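Local coordinates for peroxiredoxin (Mycobacterium tuberculosis, PDB 5EPF), which probably reduces hydrogen peroxide and organic hydroperoxides to water and alcohols with electrons from thioredoxin, protecting the cell against oxidative stress, at residues A[13-18]-A[133-138]; A[109-114]-A[125-130]; A[46-51]-A[81-86]; A[72-77]-A[96-101]. One frame throughout, in Å; residues are numbered along the deposited sequence.

Contact 1 of 4, residues A[13-18]-A[133-138]; sequences DTVADF and RKVLDV
Val15 and Arg133 grip each other twice: Val15 N donates to Arg133 O at 2.8 Å, and Arg133 NH1 returns a bond to Val15 O at 2.7 Å. The second bond leaves the edge of the guanidinium almost in its plane. Arg133 CB and CD run alongside Val15 O, and the bend at chi3 (-76°) then turns the guanidinium back so that NH1 reaches that oxygen. Further along, Val135 N donates to Asp13 O at 2.8 Å, and between these bonds Thr14 and Lys134 form a single backbone bridge. The tight part is the buried apolar one: Val15 CG2 meets Val135 CG2 at 3.5 Å, the two side chains crossing at about a right angle, and Val15 packs onward against Gln108 and Phe109. The solvent side is looser and polar. There the lysine chain turns at chi2 (-60°) and brings Lys134 NZ to within 2.9 Å of Thr14 OG1; the ammonium also donates to Gly12 O. Asp17 looks elsewhere, to Ser31, while Asp13 takes the backbone N-H of Lys10. The short pairing fastens the loop before strand 19-21 to the start of strand 135-139, an outermost strand of the mixed sheet in this peroxiredoxin's thioredoxin-like fold.

Contact 2 of 4, residues A[109-114]-A[125-130]; sequences FGVKRG and TTFVID. With SO4 (sulfate ion), chain C.
In the hydrophobic core of the thioredoxin-like fold, Phe109 at the end of helix 104-109 sits on Phe127 of sheet strand 125-129. The two rings make an edge-to-face pair, with centroids 4.7 Å apart and planes at 54°. Phe109 CD1 does the touching: it stands 3.4 Å above the plane of the Phe127 ring, over the ring centre. At the far edge of its own ring, Phe109 CZ meets Ile129 CD1 at 4.0 Å, and Phe43 from the neighbouring strand adds a third ring to the cluster. Gly110 then ends the helix in a Schellman motif, its positive phi turning the chain so that Val111 also faces the sheet. Val111 CG1 lies anti to its carbonyl carbon (chi1 -59°), which directs this methyl to the edge of the Phe127 ring, 4.1 Å from Phe127 CZ. The same methyl comes within 3.4 Å of Thr125 OG1, a buried hydroxyl bonded to Lys123 O. Past this core the chain runs out to solvent, where Arg113 holds a sulfate, probably from the crystallisation liquor, by the edge of its guanidinium: Arg113 NE reaches O1 of the ion at 2.8 Å and Arg113 NH2 reaches O4 at 2.9 Å.

Contact 3 of 4, residues A[46-51]-A[81-86]; sequences AAMTPG and VRKQAK. With EDO (1,2-ethanediol), chain D.
Lys83 lays its extended chain over Ala47, joining helix 81-91 to the loop that leads into the active-site helix of the thioredoxin-like fold. That loop is a type II beta turn from Ala46 to Thr49. Thr49 takes the N-cap position of helix 50-61, which carries Cys52, the residue expected to pass through the sulfenic acid. Thr49 OG1 donates to Ala46 O at 3.0 Å, in the carbonyl plane, and closes the turn. Asp79 OD2 accepts the N-H of Ala47 and holds its first part. With CG anti to the backbone N (chi1 -172°), the lysine stretches along the turn, and Lys83 CG lies 4.2 Å from Ala47 CB. Farther out, Lys83 CE comes within 3.4 Å of Ala47 O. Met48 SD lies loosely beside Lys83 CE, at 4.3 Å, on the exposed side. On the buried side, Gln84 starts away from the loop but doubles back at chi2 (-70°), setting Gln84 OE1 against Ala47 CB at 3.6 Å; that oxygen is also bonded to the hydroxyl of Tyr44. The ammonium and the carbonyl meet through solvent: two waters each accept from Lys83 NZ and donate to Ala47 O, one lying 2.7 Å from Lys83 NZ and the other 2.8 Å from Ala47 O.

Contact 4 of 4, residues A[72-77]-A[96-101]; sequences SRVGIS and PLLSDA
Strands 72-77 and 97-99 run parallel, their axes 4.5 Å apart at closest and inclined by 29°, and four backbone bonds join them. Gly75 N donates to Pro96 O, and Leu98 N to Gly75 O at 2.8 Å. Ser77 N then donates to Leu98 O at a longer 3.3 Å, and Asp100 N to Ser77 O. This is the beta-alpha-beta crossover of the fold, with helix 81-91 as the connection. On one face Val74 and Leu98 cross, Val74 CG1 lying 3.7 Å from Leu98 CG. CG1 of Ile76 stands anti to the backbone N (chi1 179°) and from there reaches both Leu98 CB and Asp100 CB, the latter at 4.1 Å. Phe18 and Leu20 cover this face beyond Leu98. The other face, under helix 81-91, carries Leu97, Ser77 and Ser99. Here Gly75 has no side chain, and Leu97 leans over the bare backbone with Leu97 CD2 at 3.9 Å from Gly75 CA.

Several buried polar groups find partners outside the two strands. Asp100 accepts the backbone N-H groups of Val105 and Ala106 at the start of the next helix, while Ser77 and Ser99 both bond to Asp79, and Arg73 makes a salt bridge with Asp94. Ser77 lies about 7 Å from Cys52, side chain to side chain. Leu98 O accepts from both Ser77 N and Gln84 NE2, so that one carbonyl ties the edge strand to its neighbour and to the crossover helix.

From the N terminus, residues 13-18 open the longest loop, which ends when 133-138 closes contact 1; the other three contacts all lie within it. Segment 46-51 opens next, and before 81-86 closes contact 3 the strand 72-77 has already opened contact 4, which 96-101 completes, so these two cross. Their meeting point is Gln84 of helix 81-91, which touches the loop before the active-site helix with one end of its amide and strand 97-99 with the other. Contact 2 follows in series, a short loop from 109-114 to 125-130. It adjoins contact 1 through neighbouring strands 125-129 and 135-139. Phe18 packed on Leu98 links contact 1 to contact 4 on one face of the sheet.

Contact 1 of 4, residues A[13-18]-A[133-138]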
loop_
_atom_site.group_PDB
_atom_site.type_symbol
_atom_site.label_atom_id
_atom_site.label_comp_id
_atom_site.label_asym_id
_atom_site.label_seq_id
_atom_site.Cartn_x
_atom_site.Cartn_y
_atom_site.Cartn_z
ATOM N N ASP A 13 4.140 9.218 -13.274
ATOM C CA ASP A 13 4.840 8.030 -13.753
ATOM C C ASP A 13 3.848 6.878 -13.960
ATOM O O ASP A 13 2.792 6.825 -13.334
ATOM C CB ASP A 13 5.896 7.571 -12.734
ATOM C CG ASP A 13 7.073 8.519 -12.614
ATOM O OD1 ASP A 13 7.859 8.341 -11.658
ATOM O OD2 ASP A 13 7.233 9.413 -13.471
ATOM N N THR A 14 4.213 5.933 -14.826
ATOM C CA THR A 14 3.467 4.693 -15.018
ATOM C C THR A 14 4.162 3.595 -14.221
ATOM O O THR A 14 5.367 3.371 -14.384
ATOM C CB THR A 14 3.435 4.294 -16.497
ATOM O OG1 THR A 14 2.786 5.317 -17.254
ATOM C CG2 THR A 14 2.669 3.000 -16.698
ATOM N N VAL A 15 3.398 2.913 -13.369
ATOM C CA VAL A 15 3.903 1.802 -12.563
ATOM C C VAL A 15 3.897 0.529 -13.392
ATOM O O VAL A 15 2.906 0.220 -14.046
ATOM C CB VAL A 15 2.996 1.623 -11.327
ATOM C CG1 VAL A 15 3.400 0.395 -10.514
ATOM C CG2 VAL A 15 2.967 2.910 -10.500
ATOM N N ALA A 16 4.975 -0.246 -13.328
ATOM C CA ALA A 16 4.961 -1.574 -13.928
ATOM C C ALA A 16 4.065 -2.521 -13.123
ATOM O O ALA A 16 3.959 -2.419 -11.900
ATOM C CB ALA A 16 6.382 -2.129 -13.979
ATOM N N ASP A 17 3.377 -3.421 -13.821
ATOM C CA ASP A 17 2.576 -4.437 -13.151
ATOM C C ASP A 17 3.492 -5.332 -12.324
ATOM O O ASP A 17 4.677 -5.477 -12.618
ATOM C CB ASP A 17 1.815 -5.238 -14.219
ATOM C CG ASP A 17 0.615 -5.979 -13.670
ATOM O OD1 ASP A 17 0.228 -5.768 -12.498
ATOM O OD2 ASP A 17 0.034 -6.789 -14.431
ATOM N N PHE A 18 2.939 -5.920 -11.268
ATOM C CA PHE A 18 3.700 -6.823 -10.407
ATOM C C PHE A 18 2.744 -7.811 -9.764
ATOM O O PHE A 18 1.530 -7.589 -9.724
ATOM C CB PHE A 18 4.509 -6.079 -9.316
ATOM C CG PHE A 18 3.649 -5.358 -8.287
ATOM C CD1 PHE A 18 3.120 -6.045 -7.202
ATOM C CD2 PHE A 18 3.380 -4.002 -8.398
ATOM C CE1 PHE A 18 2.334 -5.383 -6.254
ATOM C CE2 PHE A 18 2.611 -3.345 -7.446
ATOM C CZ PHE A 18 2.084 -4.032 -6.380
ATOM N N ARG A 133 -2.462 2.544 -14.464
ATOM C CA ARG A 133 -1.170 2.441 -13.792
ATOM C C ARG A 133 -0.431 3.770 -13.650
ATOM O O ARG A 133 0.735 3.777 -13.221
ATOM C CB ARG A 133 -0.286 1.295 -14.310
ATOM C CG ARG A 133 -0.788 -0.081 -13.836
ATOM C CD ARG A 133 0.093 -1.241 -14.278
ATOM N NE ARG A 133 -0.120 -1.551 -15.684
ATOM C CZ ARG A 133 0.753 -1.306 -16.657
ATOM N NH1 ARG A 133 1.934 -0.765 -16.394
ATOM N NH2 ARG A 133 0.442 -1.624 -17.903
ATOM N N LYS A 134 -1.077 4.900 -13.946
ATOM C CA LYS A 134 -0.488 6.194 -13.622
ATOM C C LYS A 134 -0.527 6.469 -12.128
ATOM O O LYS A 134 -1.531 6.210 -11.456
ATOM C CB LYS A 134 -1.235 7.322 -14.340
ATOM C CG LYS A 134 -0.883 7.467 -15.824
ATOM C CD LYS A 134 0.618 7.772 -15.977
ATOM C CE LYS A 134 1.009 8.044 -17.414
ATOM N NZ LYS A 134 2.472 8.205 -17.461
ATOM N N VAL A 135 0.559 7.044 -11.611
ATOM C CA VAL A 135 0.588 7.534 -10.234
ATOM C C VAL A 135 -0.178 8.857 -10.146
ATOM O O VAL A 135 0.163 9.837 -10.818
ATOM C CB VAL A 135 2.033 7.690 -9.734
ATOM C CG1 VAL A 135 2.057 8.206 -8.308
ATOM C CG2 VAL A 135 2.798 6.377 -9.827
ATOM N N LEU A 136 -1.222 8.882 -9.313
ATOM C CA LEU A 136 -2.048 10.067 -9.095
ATOM C C LEU A 136 -1.567 10.914 -7.925
ATOM O O LEU A 136 -1.843 12.119 -7.888
ATOM C CB LEU A 136 -3.488 9.645 -8.811
ATOM C CG LEU A 136 -4.195 8.885 -9.926
ATOM C CD1 LEU A 136 -5.571 8.438 -9.460
ATOM C CD2 LEU A 136 -4.270 9.738 -11.195
ATOM N N ASP A 137 -0.894 10.309 -6.949
ATOM C CA ASP A 137 -0.429 11.037 -5.770
ATOM C C ASP A 137 0.584 10.161 -5.051
ATOM O O ASP A 137 0.558 8.939 -5.187
ATOM C CB ASP A 137 -1.609 11.374 -4.839
ATOM C CG ASP A 137 -1.320 12.514 -3.865
ATOM O OD1 ASP A 137 -0.270 13.176 -3.955
ATOM O OD2 ASP A 137 -2.184 12.730 -2.993
ATOM N N VAL A 138 1.484 10.802 -4.312
ATOM C CA VAL A 138 2.469 10.142 -3.459
ATOM C C VAL A 138 2.462 10.837 -2.104
ATOM O O VAL A 138 2.559 12.069 -2.039
ATOM C CB VAL A 138 3.889 10.175 -4.059
ATOM C CG1 VAL A 138 4.866 9.422 -3.154
ATOM C CG2 VAL A 138 3.902 9.594 -5.478
#

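Contact 2 of 4, residues A[109-114]-A[125-130]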
loop_
_atom_site.group_PDB
_atom_site.type_symbol
_atom_site.label_atom_id
_atom_site.label_comp_id
_atom_site.label_asym_id
_atom_site.label_seq_id
_atom_site.Cartn_x
_atom_site.Cartn_y
_atom_site.Cartn_z
ATOM N N PHE A 109 9.482 0.739 -6.789
ATOM C CA PHE A 109 8.918 2.017 -6.375
ATOM C C PHE A 109 9.950 2.965 -5.768
ATOM O O PHE A 109 9.615 4.122 -5.467
ATOM C CB PHE A 109 7.764 1.780 -5.395
ATOM C CG PHE A 109 6.468 1.379 -6.053
ATOM C CD1 PHE A 109 5.479 2.335 -6.295
ATOM C CD2 PHE A 109 6.234 0.062 -6.448
ATOM C CE1 PHE A 109 4.269 1.992 -6.895
ATOM C CE2 PHE A 109 5.030 -0.298 -7.053
ATOM C CZ PHE A 109 4.048 0.669 -7.278
ATOM N N GLY A 110 11.194 2.523 -5.608
ATOM C CA GLY A 110 12.223 3.377 -5.049
ATOM C C GLY A 110 12.164 3.551 -3.551
ATOM O O GLY A 110 12.675 4.555 -3.040
ATOM N N VAL A 111 11.578 2.595 -2.825
ATOM C CA VAL A 111 11.407 2.685 -1.382
ATOM C C VAL A 111 12.124 1.566 -0.633
ATOM O O VAL A 111 11.963 1.439 0.582
ATOM C CB VAL A 111 9.922 2.793 -0.966
ATOM C CG1 VAL A 111 9.285 4.022 -1.588
ATOM C CG2 VAL A 111 9.136 1.544 -1.343
ATOM N N LYS A 112 12.933 0.769 -1.323
ATOM C CA LYS A 112 13.655 -0.317 -0.674
ATOM C C LYS A 112 14.813 0.228 0.151
ATOM O O LYS A 112 15.461 1.201 -0.241
ATOM C CB LYS A 112 14.223 -1.256 -1.737
ATOM C CG LYS A 112 14.959 -2.467 -1.156
ATOM C CD LYS A 112 15.565 -3.318 -2.258
ATOM C CE LYS A 112 16.519 -4.384 -1.723
ATOM N NZ LYS A 112 17.192 -5.138 -2.831
ATOM N N ARG A 113 15.089 -0.417 1.288
ATOM C CA ARG A 113 16.247 -0.110 2.122
ATOM C C ARG A 113 16.988 -1.394 2.462
ATOM O O ARG A 113 16.380 -2.458 2.616
ATOM C CB ARG A 113 15.839 0.625 3.408
ATOM C CG ARG A 113 15.406 2.050 3.155
ATOM C CD ARG A 113 14.943 2.758 4.416
ATOM N NE ARG A 113 15.037 4.202 4.241
ATOM C CZ ARG A 113 14.490 5.096 5.057
ATOM N NH1 ARG A 113 13.787 4.700 6.111
ATOM N NH2 ARG A 113 14.638 6.390 4.804
ATOM N N GLY A 114 18.310 -1.290 2.572
ATOM C CA GLY A 114 19.139 -2.429 2.920
ATOM C C GLY A 114 20.378 -1.936 3.626
ATOM O O GLY A 114 20.719 -0.747 3.575
ATOM N N THR A 125 5.695 5.026 2.503
ATOM C CA THR A 125 5.335 5.795 1.317
ATOM C C THR A 125 4.055 5.213 0.750
ATOM O O THR A 125 3.921 3.990 0.678
ATOM C CB THR A 125 6.428 5.684 0.237
ATOM O OG1 THR A 125 7.734 5.763 0.825
ATOM C CG2 THR A 125 6.285 6.765 -0.796
ATOM N N THR A 126 3.133 6.081 0.330
ATOM C CA THR A 126 1.872 5.651 -0.263
ATOM C C THR A 126 1.744 6.164 -1.683
ATOM O O THR A 126 1.997 7.348 -1.954
ATOM C CB THR A 126 0.703 6.132 0.591
ATOM O OG1 THR A 126 0.847 5.575 1.906
ATOM C CG2 THR A 126 -0.643 5.740 0.003
ATOM N N PHE A 127 1.318 5.276 -2.580
ATOM C CA PHE A 127 1.115 5.610 -3.988
ATOM C C PHE A 127 -0.352 5.413 -4.333
ATOM O O PHE A 127 -0.892 4.315 -4.152
ATOM C CB PHE A 127 1.990 4.710 -4.867
ATOM C CG PHE A 127 3.459 4.871 -4.582
ATOM C CD1 PHE A 127 4.223 5.817 -5.250
ATOM C CD2 PHE A 127 4.074 4.102 -3.595
ATOM C CE1 PHE A 127 5.562 6.006 -4.963
ATOM C CE2 PHE A 127 5.434 4.276 -3.295
ATOM C CZ PHE A 127 6.165 5.229 -3.992
ATOM N N VAL A 128 -0.995 6.458 -4.847
ATOM C CA VAL A 128 -2.349 6.320 -5.382
ATOM C C VAL A 128 -2.202 6.016 -6.870
ATOM O O VAL A 128 -1.640 6.827 -7.618
ATOM C CB VAL A 128 -3.173 7.598 -5.154
ATOM C CG1 VAL A 128 -4.583 7.418 -5.683
ATOM C CG2 VAL A 128 -3.173 8.003 -3.691
ATOM N N ILE A 129 -2.653 4.834 -7.290
ATOM C CA ILE A 129 -2.400 4.311 -8.633
ATOM C C ILE A 129 -3.722 4.194 -9.385
ATOM O O ILE A 129 -4.646 3.514 -8.927
ATOM C CB ILE A 129 -1.697 2.944 -8.566
ATOM C CG1 ILE A 129 -0.408 3.029 -7.718
ATOM C CG2 ILE A 129 -1.441 2.398 -9.998
ATOM C CD1 ILE A 129 0.211 1.674 -7.393
ATOM N N ASP A 130 -3.814 4.842 -10.550
ATOM C CA ASP A 130 -5.043 4.796 -11.324
ATOM C C ASP A 130 -5.125 3.476 -12.104
ATOM O O ASP A 130 -4.171 2.693 -12.167
ATOM C CB ASP A 130 -5.083 5.972 -12.306
ATOM C CG ASP A 130 -6.496 6.435 -12.653
ATOM O OD1 ASP A 130 -7.485 5.734 -12.327
ATOM O OD2 ASP A 130 -6.586 7.521 -13.275
HETATM S S SO4 C . 16.681 6.351 1.511
HETATM O O1 SO4 C . 16.320 4.970 1.831
HETATM O O2 SO4 C . 18.066 6.394 1.045
HETATM O O3 SO4 C . 15.791 6.865 0.469
HETATM O O4 SO4 C . 16.558 7.170 2.716
#

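Contact 3 of 4, residues A[46-51]-A[81-86]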
loop_
_atom_site.group_PDB
_atom_site.type_symbol
_atom_site.label_atom_id
_atom_site.label_comp_id
_atom_site.label_asym_id
_atom_site.label_seq_id
_atom_site.Cartn_x
_atom_site.Cartn_y
_atom_site.Cartn_z
ATOM N N ALA A 46 6.961 -1.920 9.022
ATOM C CA ALA A 46 6.930 -3.105 9.869
ATOM C C ALA A 46 5.521 -3.312 10.399
ATOM O O ALA A 46 5.021 -2.508 11.196
ATOM C CB ALA A 46 7.927 -2.981 11.024
ATOM N N ALA A 47 4.910 -4.418 9.991
ATOM C CA ALA A 47 3.625 -4.824 10.525
ATOM C C ALA A 47 3.658 -4.857 12.046
ATOM O O ALA A 47 4.665 -5.228 12.654
ATOM C CB ALA A 47 3.306 -6.220 9.993
ATOM N N MET A 48 2.543 -4.436 12.641
ATOM C CA MET A 48 2.203 -4.541 14.052
ATOM C C MET A 48 2.880 -3.508 14.945
ATOM O O MET A 48 2.570 -3.481 16.125
ATOM C CB MET A 48 2.370 -5.958 14.623
ATOM C CG MET A 48 1.550 -6.964 13.840
ATOM S SD MET A 48 1.622 -8.625 14.495
ATOM C CE MET A 48 1.018 -8.364 16.172
ATOM N N THR A 49 3.757 -2.661 14.428
ATOM C CA THR A 49 4.357 -1.628 15.258
ATOM C C THR A 49 3.325 -0.528 15.457
ATOM O O THR A 49 2.384 -0.417 14.666
ATOM C CB THR A 49 5.613 -1.038 14.619
ATOM O OG1 THR A 49 5.264 -0.410 13.383
ATOM C CG2 THR A 49 6.672 -2.128 14.429
ATOM N N PRO A 50 3.466 0.314 16.493
ATOM C CA PRO A 50 2.379 1.274 16.780
ATOM C C PRO A 50 2.078 2.246 15.647
ATOM O O PRO A 50 0.900 2.515 15.375
ATOM C CB PRO A 50 2.854 1.959 18.071
ATOM C CG PRO A 50 3.701 0.886 18.736
ATOM C CD PRO A 50 4.464 0.292 17.582
ATOM N N GLY A 51 3.096 2.771 14.962
ATOM C CA GLY A 51 2.828 3.720 13.893
ATOM C C GLY A 51 2.179 3.056 12.696
ATOM O O GLY A 51 1.245 3.600 12.101
ATOM N N VAL A 81 4.489 -13.445 4.880
ATOM C CA VAL A 81 3.050 -13.711 4.821
ATOM C C VAL A 81 2.493 -14.030 6.203
ATOM O O VAL A 81 1.434 -13.528 6.588
ATOM C CB VAL A 81 2.771 -14.845 3.811
ATOM C CG1 VAL A 81 1.338 -15.362 3.902
ATOM C CG2 VAL A 81 3.055 -14.362 2.382
ATOM N N ARG A 82 3.192 -14.866 6.977
ATOM C CA ARG A 82 2.636 -15.274 8.265
ATOM C C ARG A 82 2.479 -14.096 9.221
ATOM O O ARG A 82 1.550 -14.086 10.040
ATOM C CB ARG A 82 3.458 -16.406 8.890
ATOM C CG ARG A 82 4.828 -16.007 9.424
ATOM C CD ARG A 82 5.639 -17.251 9.826
ATOM N NE ARG A 82 5.950 -18.057 8.651
ATOM C CZ ARG A 82 6.752 -19.115 8.640
ATOM N NH1 ARG A 82 7.342 -19.523 9.758
ATOM N NH2 ARG A 82 6.954 -19.767 7.498
ATOM N N LYS A 83 3.356 -13.088 9.129
ATOM C CA LYS A 83 3.199 -11.919 9.987
ATOM C C LYS A 83 2.109 -10.995 9.465
ATOM O O LYS A 83 1.327 -10.449 10.251
ATOM C CB LYS A 83 4.519 -11.169 10.143
ATOM C CG LYS A 83 4.409 -10.056 11.194
ATOM C CD LYS A 83 5.756 -9.499 11.623
ATOM C CE LYS A 83 5.535 -8.501 12.761
ATOM N NZ LYS A 83 6.785 -8.088 13.418
ATOM N N GLN A 84 2.044 -10.811 8.144
ATOM C CA GLN A 84 0.933 -10.060 7.564
ATOM C C GLN A 84 -0.396 -10.696 7.941
ATOM O O GLN A 84 -1.358 -9.989 8.262
ATOM C CB GLN A 84 1.056 -9.988 6.036
ATOM C CG GLN A 84 2.363 -9.423 5.456
ATOM C CD GLN A 84 2.544 -7.930 5.665
ATOM O OE1 GLN A 84 2.366 -7.408 6.766
ATOM N NE2 GLN A 84 2.924 -7.235 4.602
ATOM N N ALA A 85 -0.464 -12.035 7.923
ATOM C CA ALA A 85 -1.697 -12.728 8.281
ATOM C C ALA A 85 -2.125 -12.394 9.705
ATOM O O ALA A 85 -3.298 -12.113 9.963
ATOM C CB ALA A 85 -1.533 -14.239 8.109
ATOM N N LYS A 86 -1.181 -12.429 10.653
ATOM C CA LYS A 86 -1.534 -12.117 12.041
ATOM C C LYS A 86 -1.950 -10.659 12.205
ATOM O O LYS A 86 -2.903 -10.359 12.933
ATOM C CB LYS A 86 -0.397 -12.477 12.998
ATOM C CG LYS A 86 -0.809 -12.390 14.484
ATOM C CD LYS A 86 -2.080 -13.199 14.834
ATOM C CE LYS A 86 -1.891 -14.676 14.639
ATOM N NZ LYS A 86 -3.066 -15.431 15.154
HETATM C C1 EDO D . 5.470 -17.455 4.844
HETATM O O1 EDO D . 5.356 -16.602 5.984
HETATM C C2 EDO D . 4.596 -18.685 5.032
HETATM O O2 EDO D . 3.247 -18.273 5.241
HETATM O O HOH W 1 7.371 -6.299 11.517
HETATM O O HOH W 2 6.319 -5.809 14.893
#

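Contact 4 of 4, residues A[72-77]-A[96-101]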
loop_
_atom_site.group_PDB
_atom_site.type_symbol
_atom_site.label_atom_id
_atom_site.label_comp_id
_atom_site.label_asym_id
_atom_site.label_seq_id
_atom_site.Cartn_x
_atom_site.Cartn_y
_atom_site.Cartn_z
ATOM N N SER A 72 -9.659 1.022 -3.953
ATOM C CA SER A 72 -9.321 -0.002 -2.985
ATOM C C SER A 72 -7.955 0.251 -2.356
ATOM O O SER A 72 -7.085 0.917 -2.911
ATOM C CB SER A 72 -9.365 -1.376 -3.620
ATOM O OG SER A 72 -8.309 -1.494 -4.539
ATOM N N ARG A 73 -7.797 -0.299 -1.174
ATOM C CA ARG A 73 -6.635 -0.115 -0.318
ATOM C C ARG A 73 -5.836 -1.410 -0.331
ATOM O O ARG A 73 -6.413 -2.488 -0.223
ATOM C CB ARG A 73 -7.144 0.101 1.134
ATOM C CG ARG A 73 -8.165 1.245 1.288
ATOM C CD ARG A 73 -9.064 1.045 2.494
ATOM N NE ARG A 73 -9.982 -0.024 2.211
ATOM C CZ ARG A 73 -10.648 -0.707 3.122
ATOM N NH1 ARG A 73 -10.601 -0.392 4.415
ATOM N NH2 ARG A 73 -11.424 -1.683 2.715
ATOM N N VAL A 74 -4.514 -1.311 -0.440
ATOM C CA VAL A 74 -3.625 -2.473 -0.413
ATOM C C VAL A 74 -2.384 -2.091 0.385
ATOM O O VAL A 74 -1.653 -1.169 -0.000
ATOM C CB VAL A 74 -3.204 -2.941 -1.817
ATOM C CG1 VAL A 74 -2.217 -4.114 -1.734
ATOM C CG2 VAL A 74 -4.425 -3.327 -2.662
ATOM N N GLY A 75 -2.131 -2.790 1.514
ATOM C CA GLY A 75 -0.898 -2.575 2.255
ATOM C C GLY A 75 0.212 -3.449 1.716
ATOM O O GLY A 75 -0.050 -4.497 1.127
ATOM N N ILE A 76 1.459 -3.037 1.935
ATOM C CA ILE A 76 2.604 -3.796 1.440
ATOM C C ILE A 76 3.806 -3.513 2.325
ATOM O O ILE A 76 4.049 -2.371 2.739
ATOM C CB ILE A 76 2.868 -3.495 -0.059
ATOM C CG1 ILE A 76 4.083 -4.260 -0.602
ATOM C CG2 ILE A 76 2.962 -1.987 -0.319
ATOM C CD1 ILE A 76 4.230 -4.158 -2.118
ATOM N N SER A 77 4.554 -4.569 2.636
ATOM C CA SER A 77 5.817 -4.413 3.351
ATOM C C SER A 77 6.685 -5.627 3.033
ATOM O O SER A 77 6.251 -6.557 2.348
ATOM C CB SER A 77 5.604 -4.305 4.867
ATOM O OG SER A 77 5.247 -5.591 5.364
ATOM N N PRO A 96 -6.286 -6.424 1.258
ATOM C CA PRO A 96 -5.062 -7.226 1.155
ATOM C C PRO A 96 -3.840 -6.552 1.771
ATOM O O PRO A 96 -3.647 -5.334 1.662
ATOM C CB PRO A 96 -4.878 -7.383 -0.364
ATOM C CG PRO A 96 -6.211 -7.013 -0.979
ATOM C CD PRO A 96 -6.730 -5.939 -0.066
ATOM N N LEU A 97 -3.000 -7.381 2.392
ATOM C CA LEU A 97 -1.634 -7.022 2.764
ATOM C C LEU A 97 -0.711 -7.908 1.945
ATOM O O LEU A 97 -0.803 -9.138 2.039
ATOM C CB LEU A 97 -1.366 -7.284 4.245
ATOM C CG LEU A 97 -2.216 -6.521 5.261
ATOM C CD1 LEU A 97 -1.741 -6.869 6.660
ATOM C CD2 LEU A 97 -2.144 -5.007 5.056
ATOM N N LEU A 98 0.164 -7.297 1.143
ATOM C CA LEU A 98 1.087 -8.033 0.294
ATOM C C LEU A 98 2.442 -8.174 0.976
ATOM O O LEU A 98 2.925 -7.247 1.647
ATOM C CB LEU A 98 1.265 -7.340 -1.060
ATOM C CG LEU A 98 -0.027 -7.069 -1.840
ATOM C CD1 LEU A 98 0.330 -6.435 -3.177
ATOM C CD2 LEU A 98 -0.844 -8.350 -2.026
ATOM N N SER A 99 3.060 -9.333 0.789
ATOM C CA SER A 99 4.398 -9.602 1.307
ATOM C C SER A 99 5.390 -9.464 0.161
ATOM O O SER A 99 5.333 -10.233 -0.808
ATOM C CB SER A 99 4.470 -11.006 1.900
ATOM O OG SER A 99 5.800 -11.341 2.264
ATOM N N ASP A 100 6.294 -8.500 0.295
ATOM C CA ASP A 100 7.351 -8.215 -0.671
ATOM C C ASP A 100 8.656 -8.737 -0.074
ATOM O O ASP A 100 9.527 -7.972 0.335
ATOM C CB ASP A 100 7.387 -6.693 -0.880
ATOM C CG ASP A 100 8.331 -6.253 -1.974
ATOM O OD1 ASP A 100 8.558 -6.986 -2.964
ATOM O OD2 ASP A 100 8.821 -5.110 -1.865
ATOM N N ALA A 101 8.789 -10.071 -0.010
ATOM C CA ALA A 101 9.754 -10.681 0.907
ATOM C C ALA A 101 11.200 -10.412 0.521
ATOM O O ALA A 101 12.076 -10.489 1.387
ATOM C CB ALA A 101 9.496 -12.185 1.058
#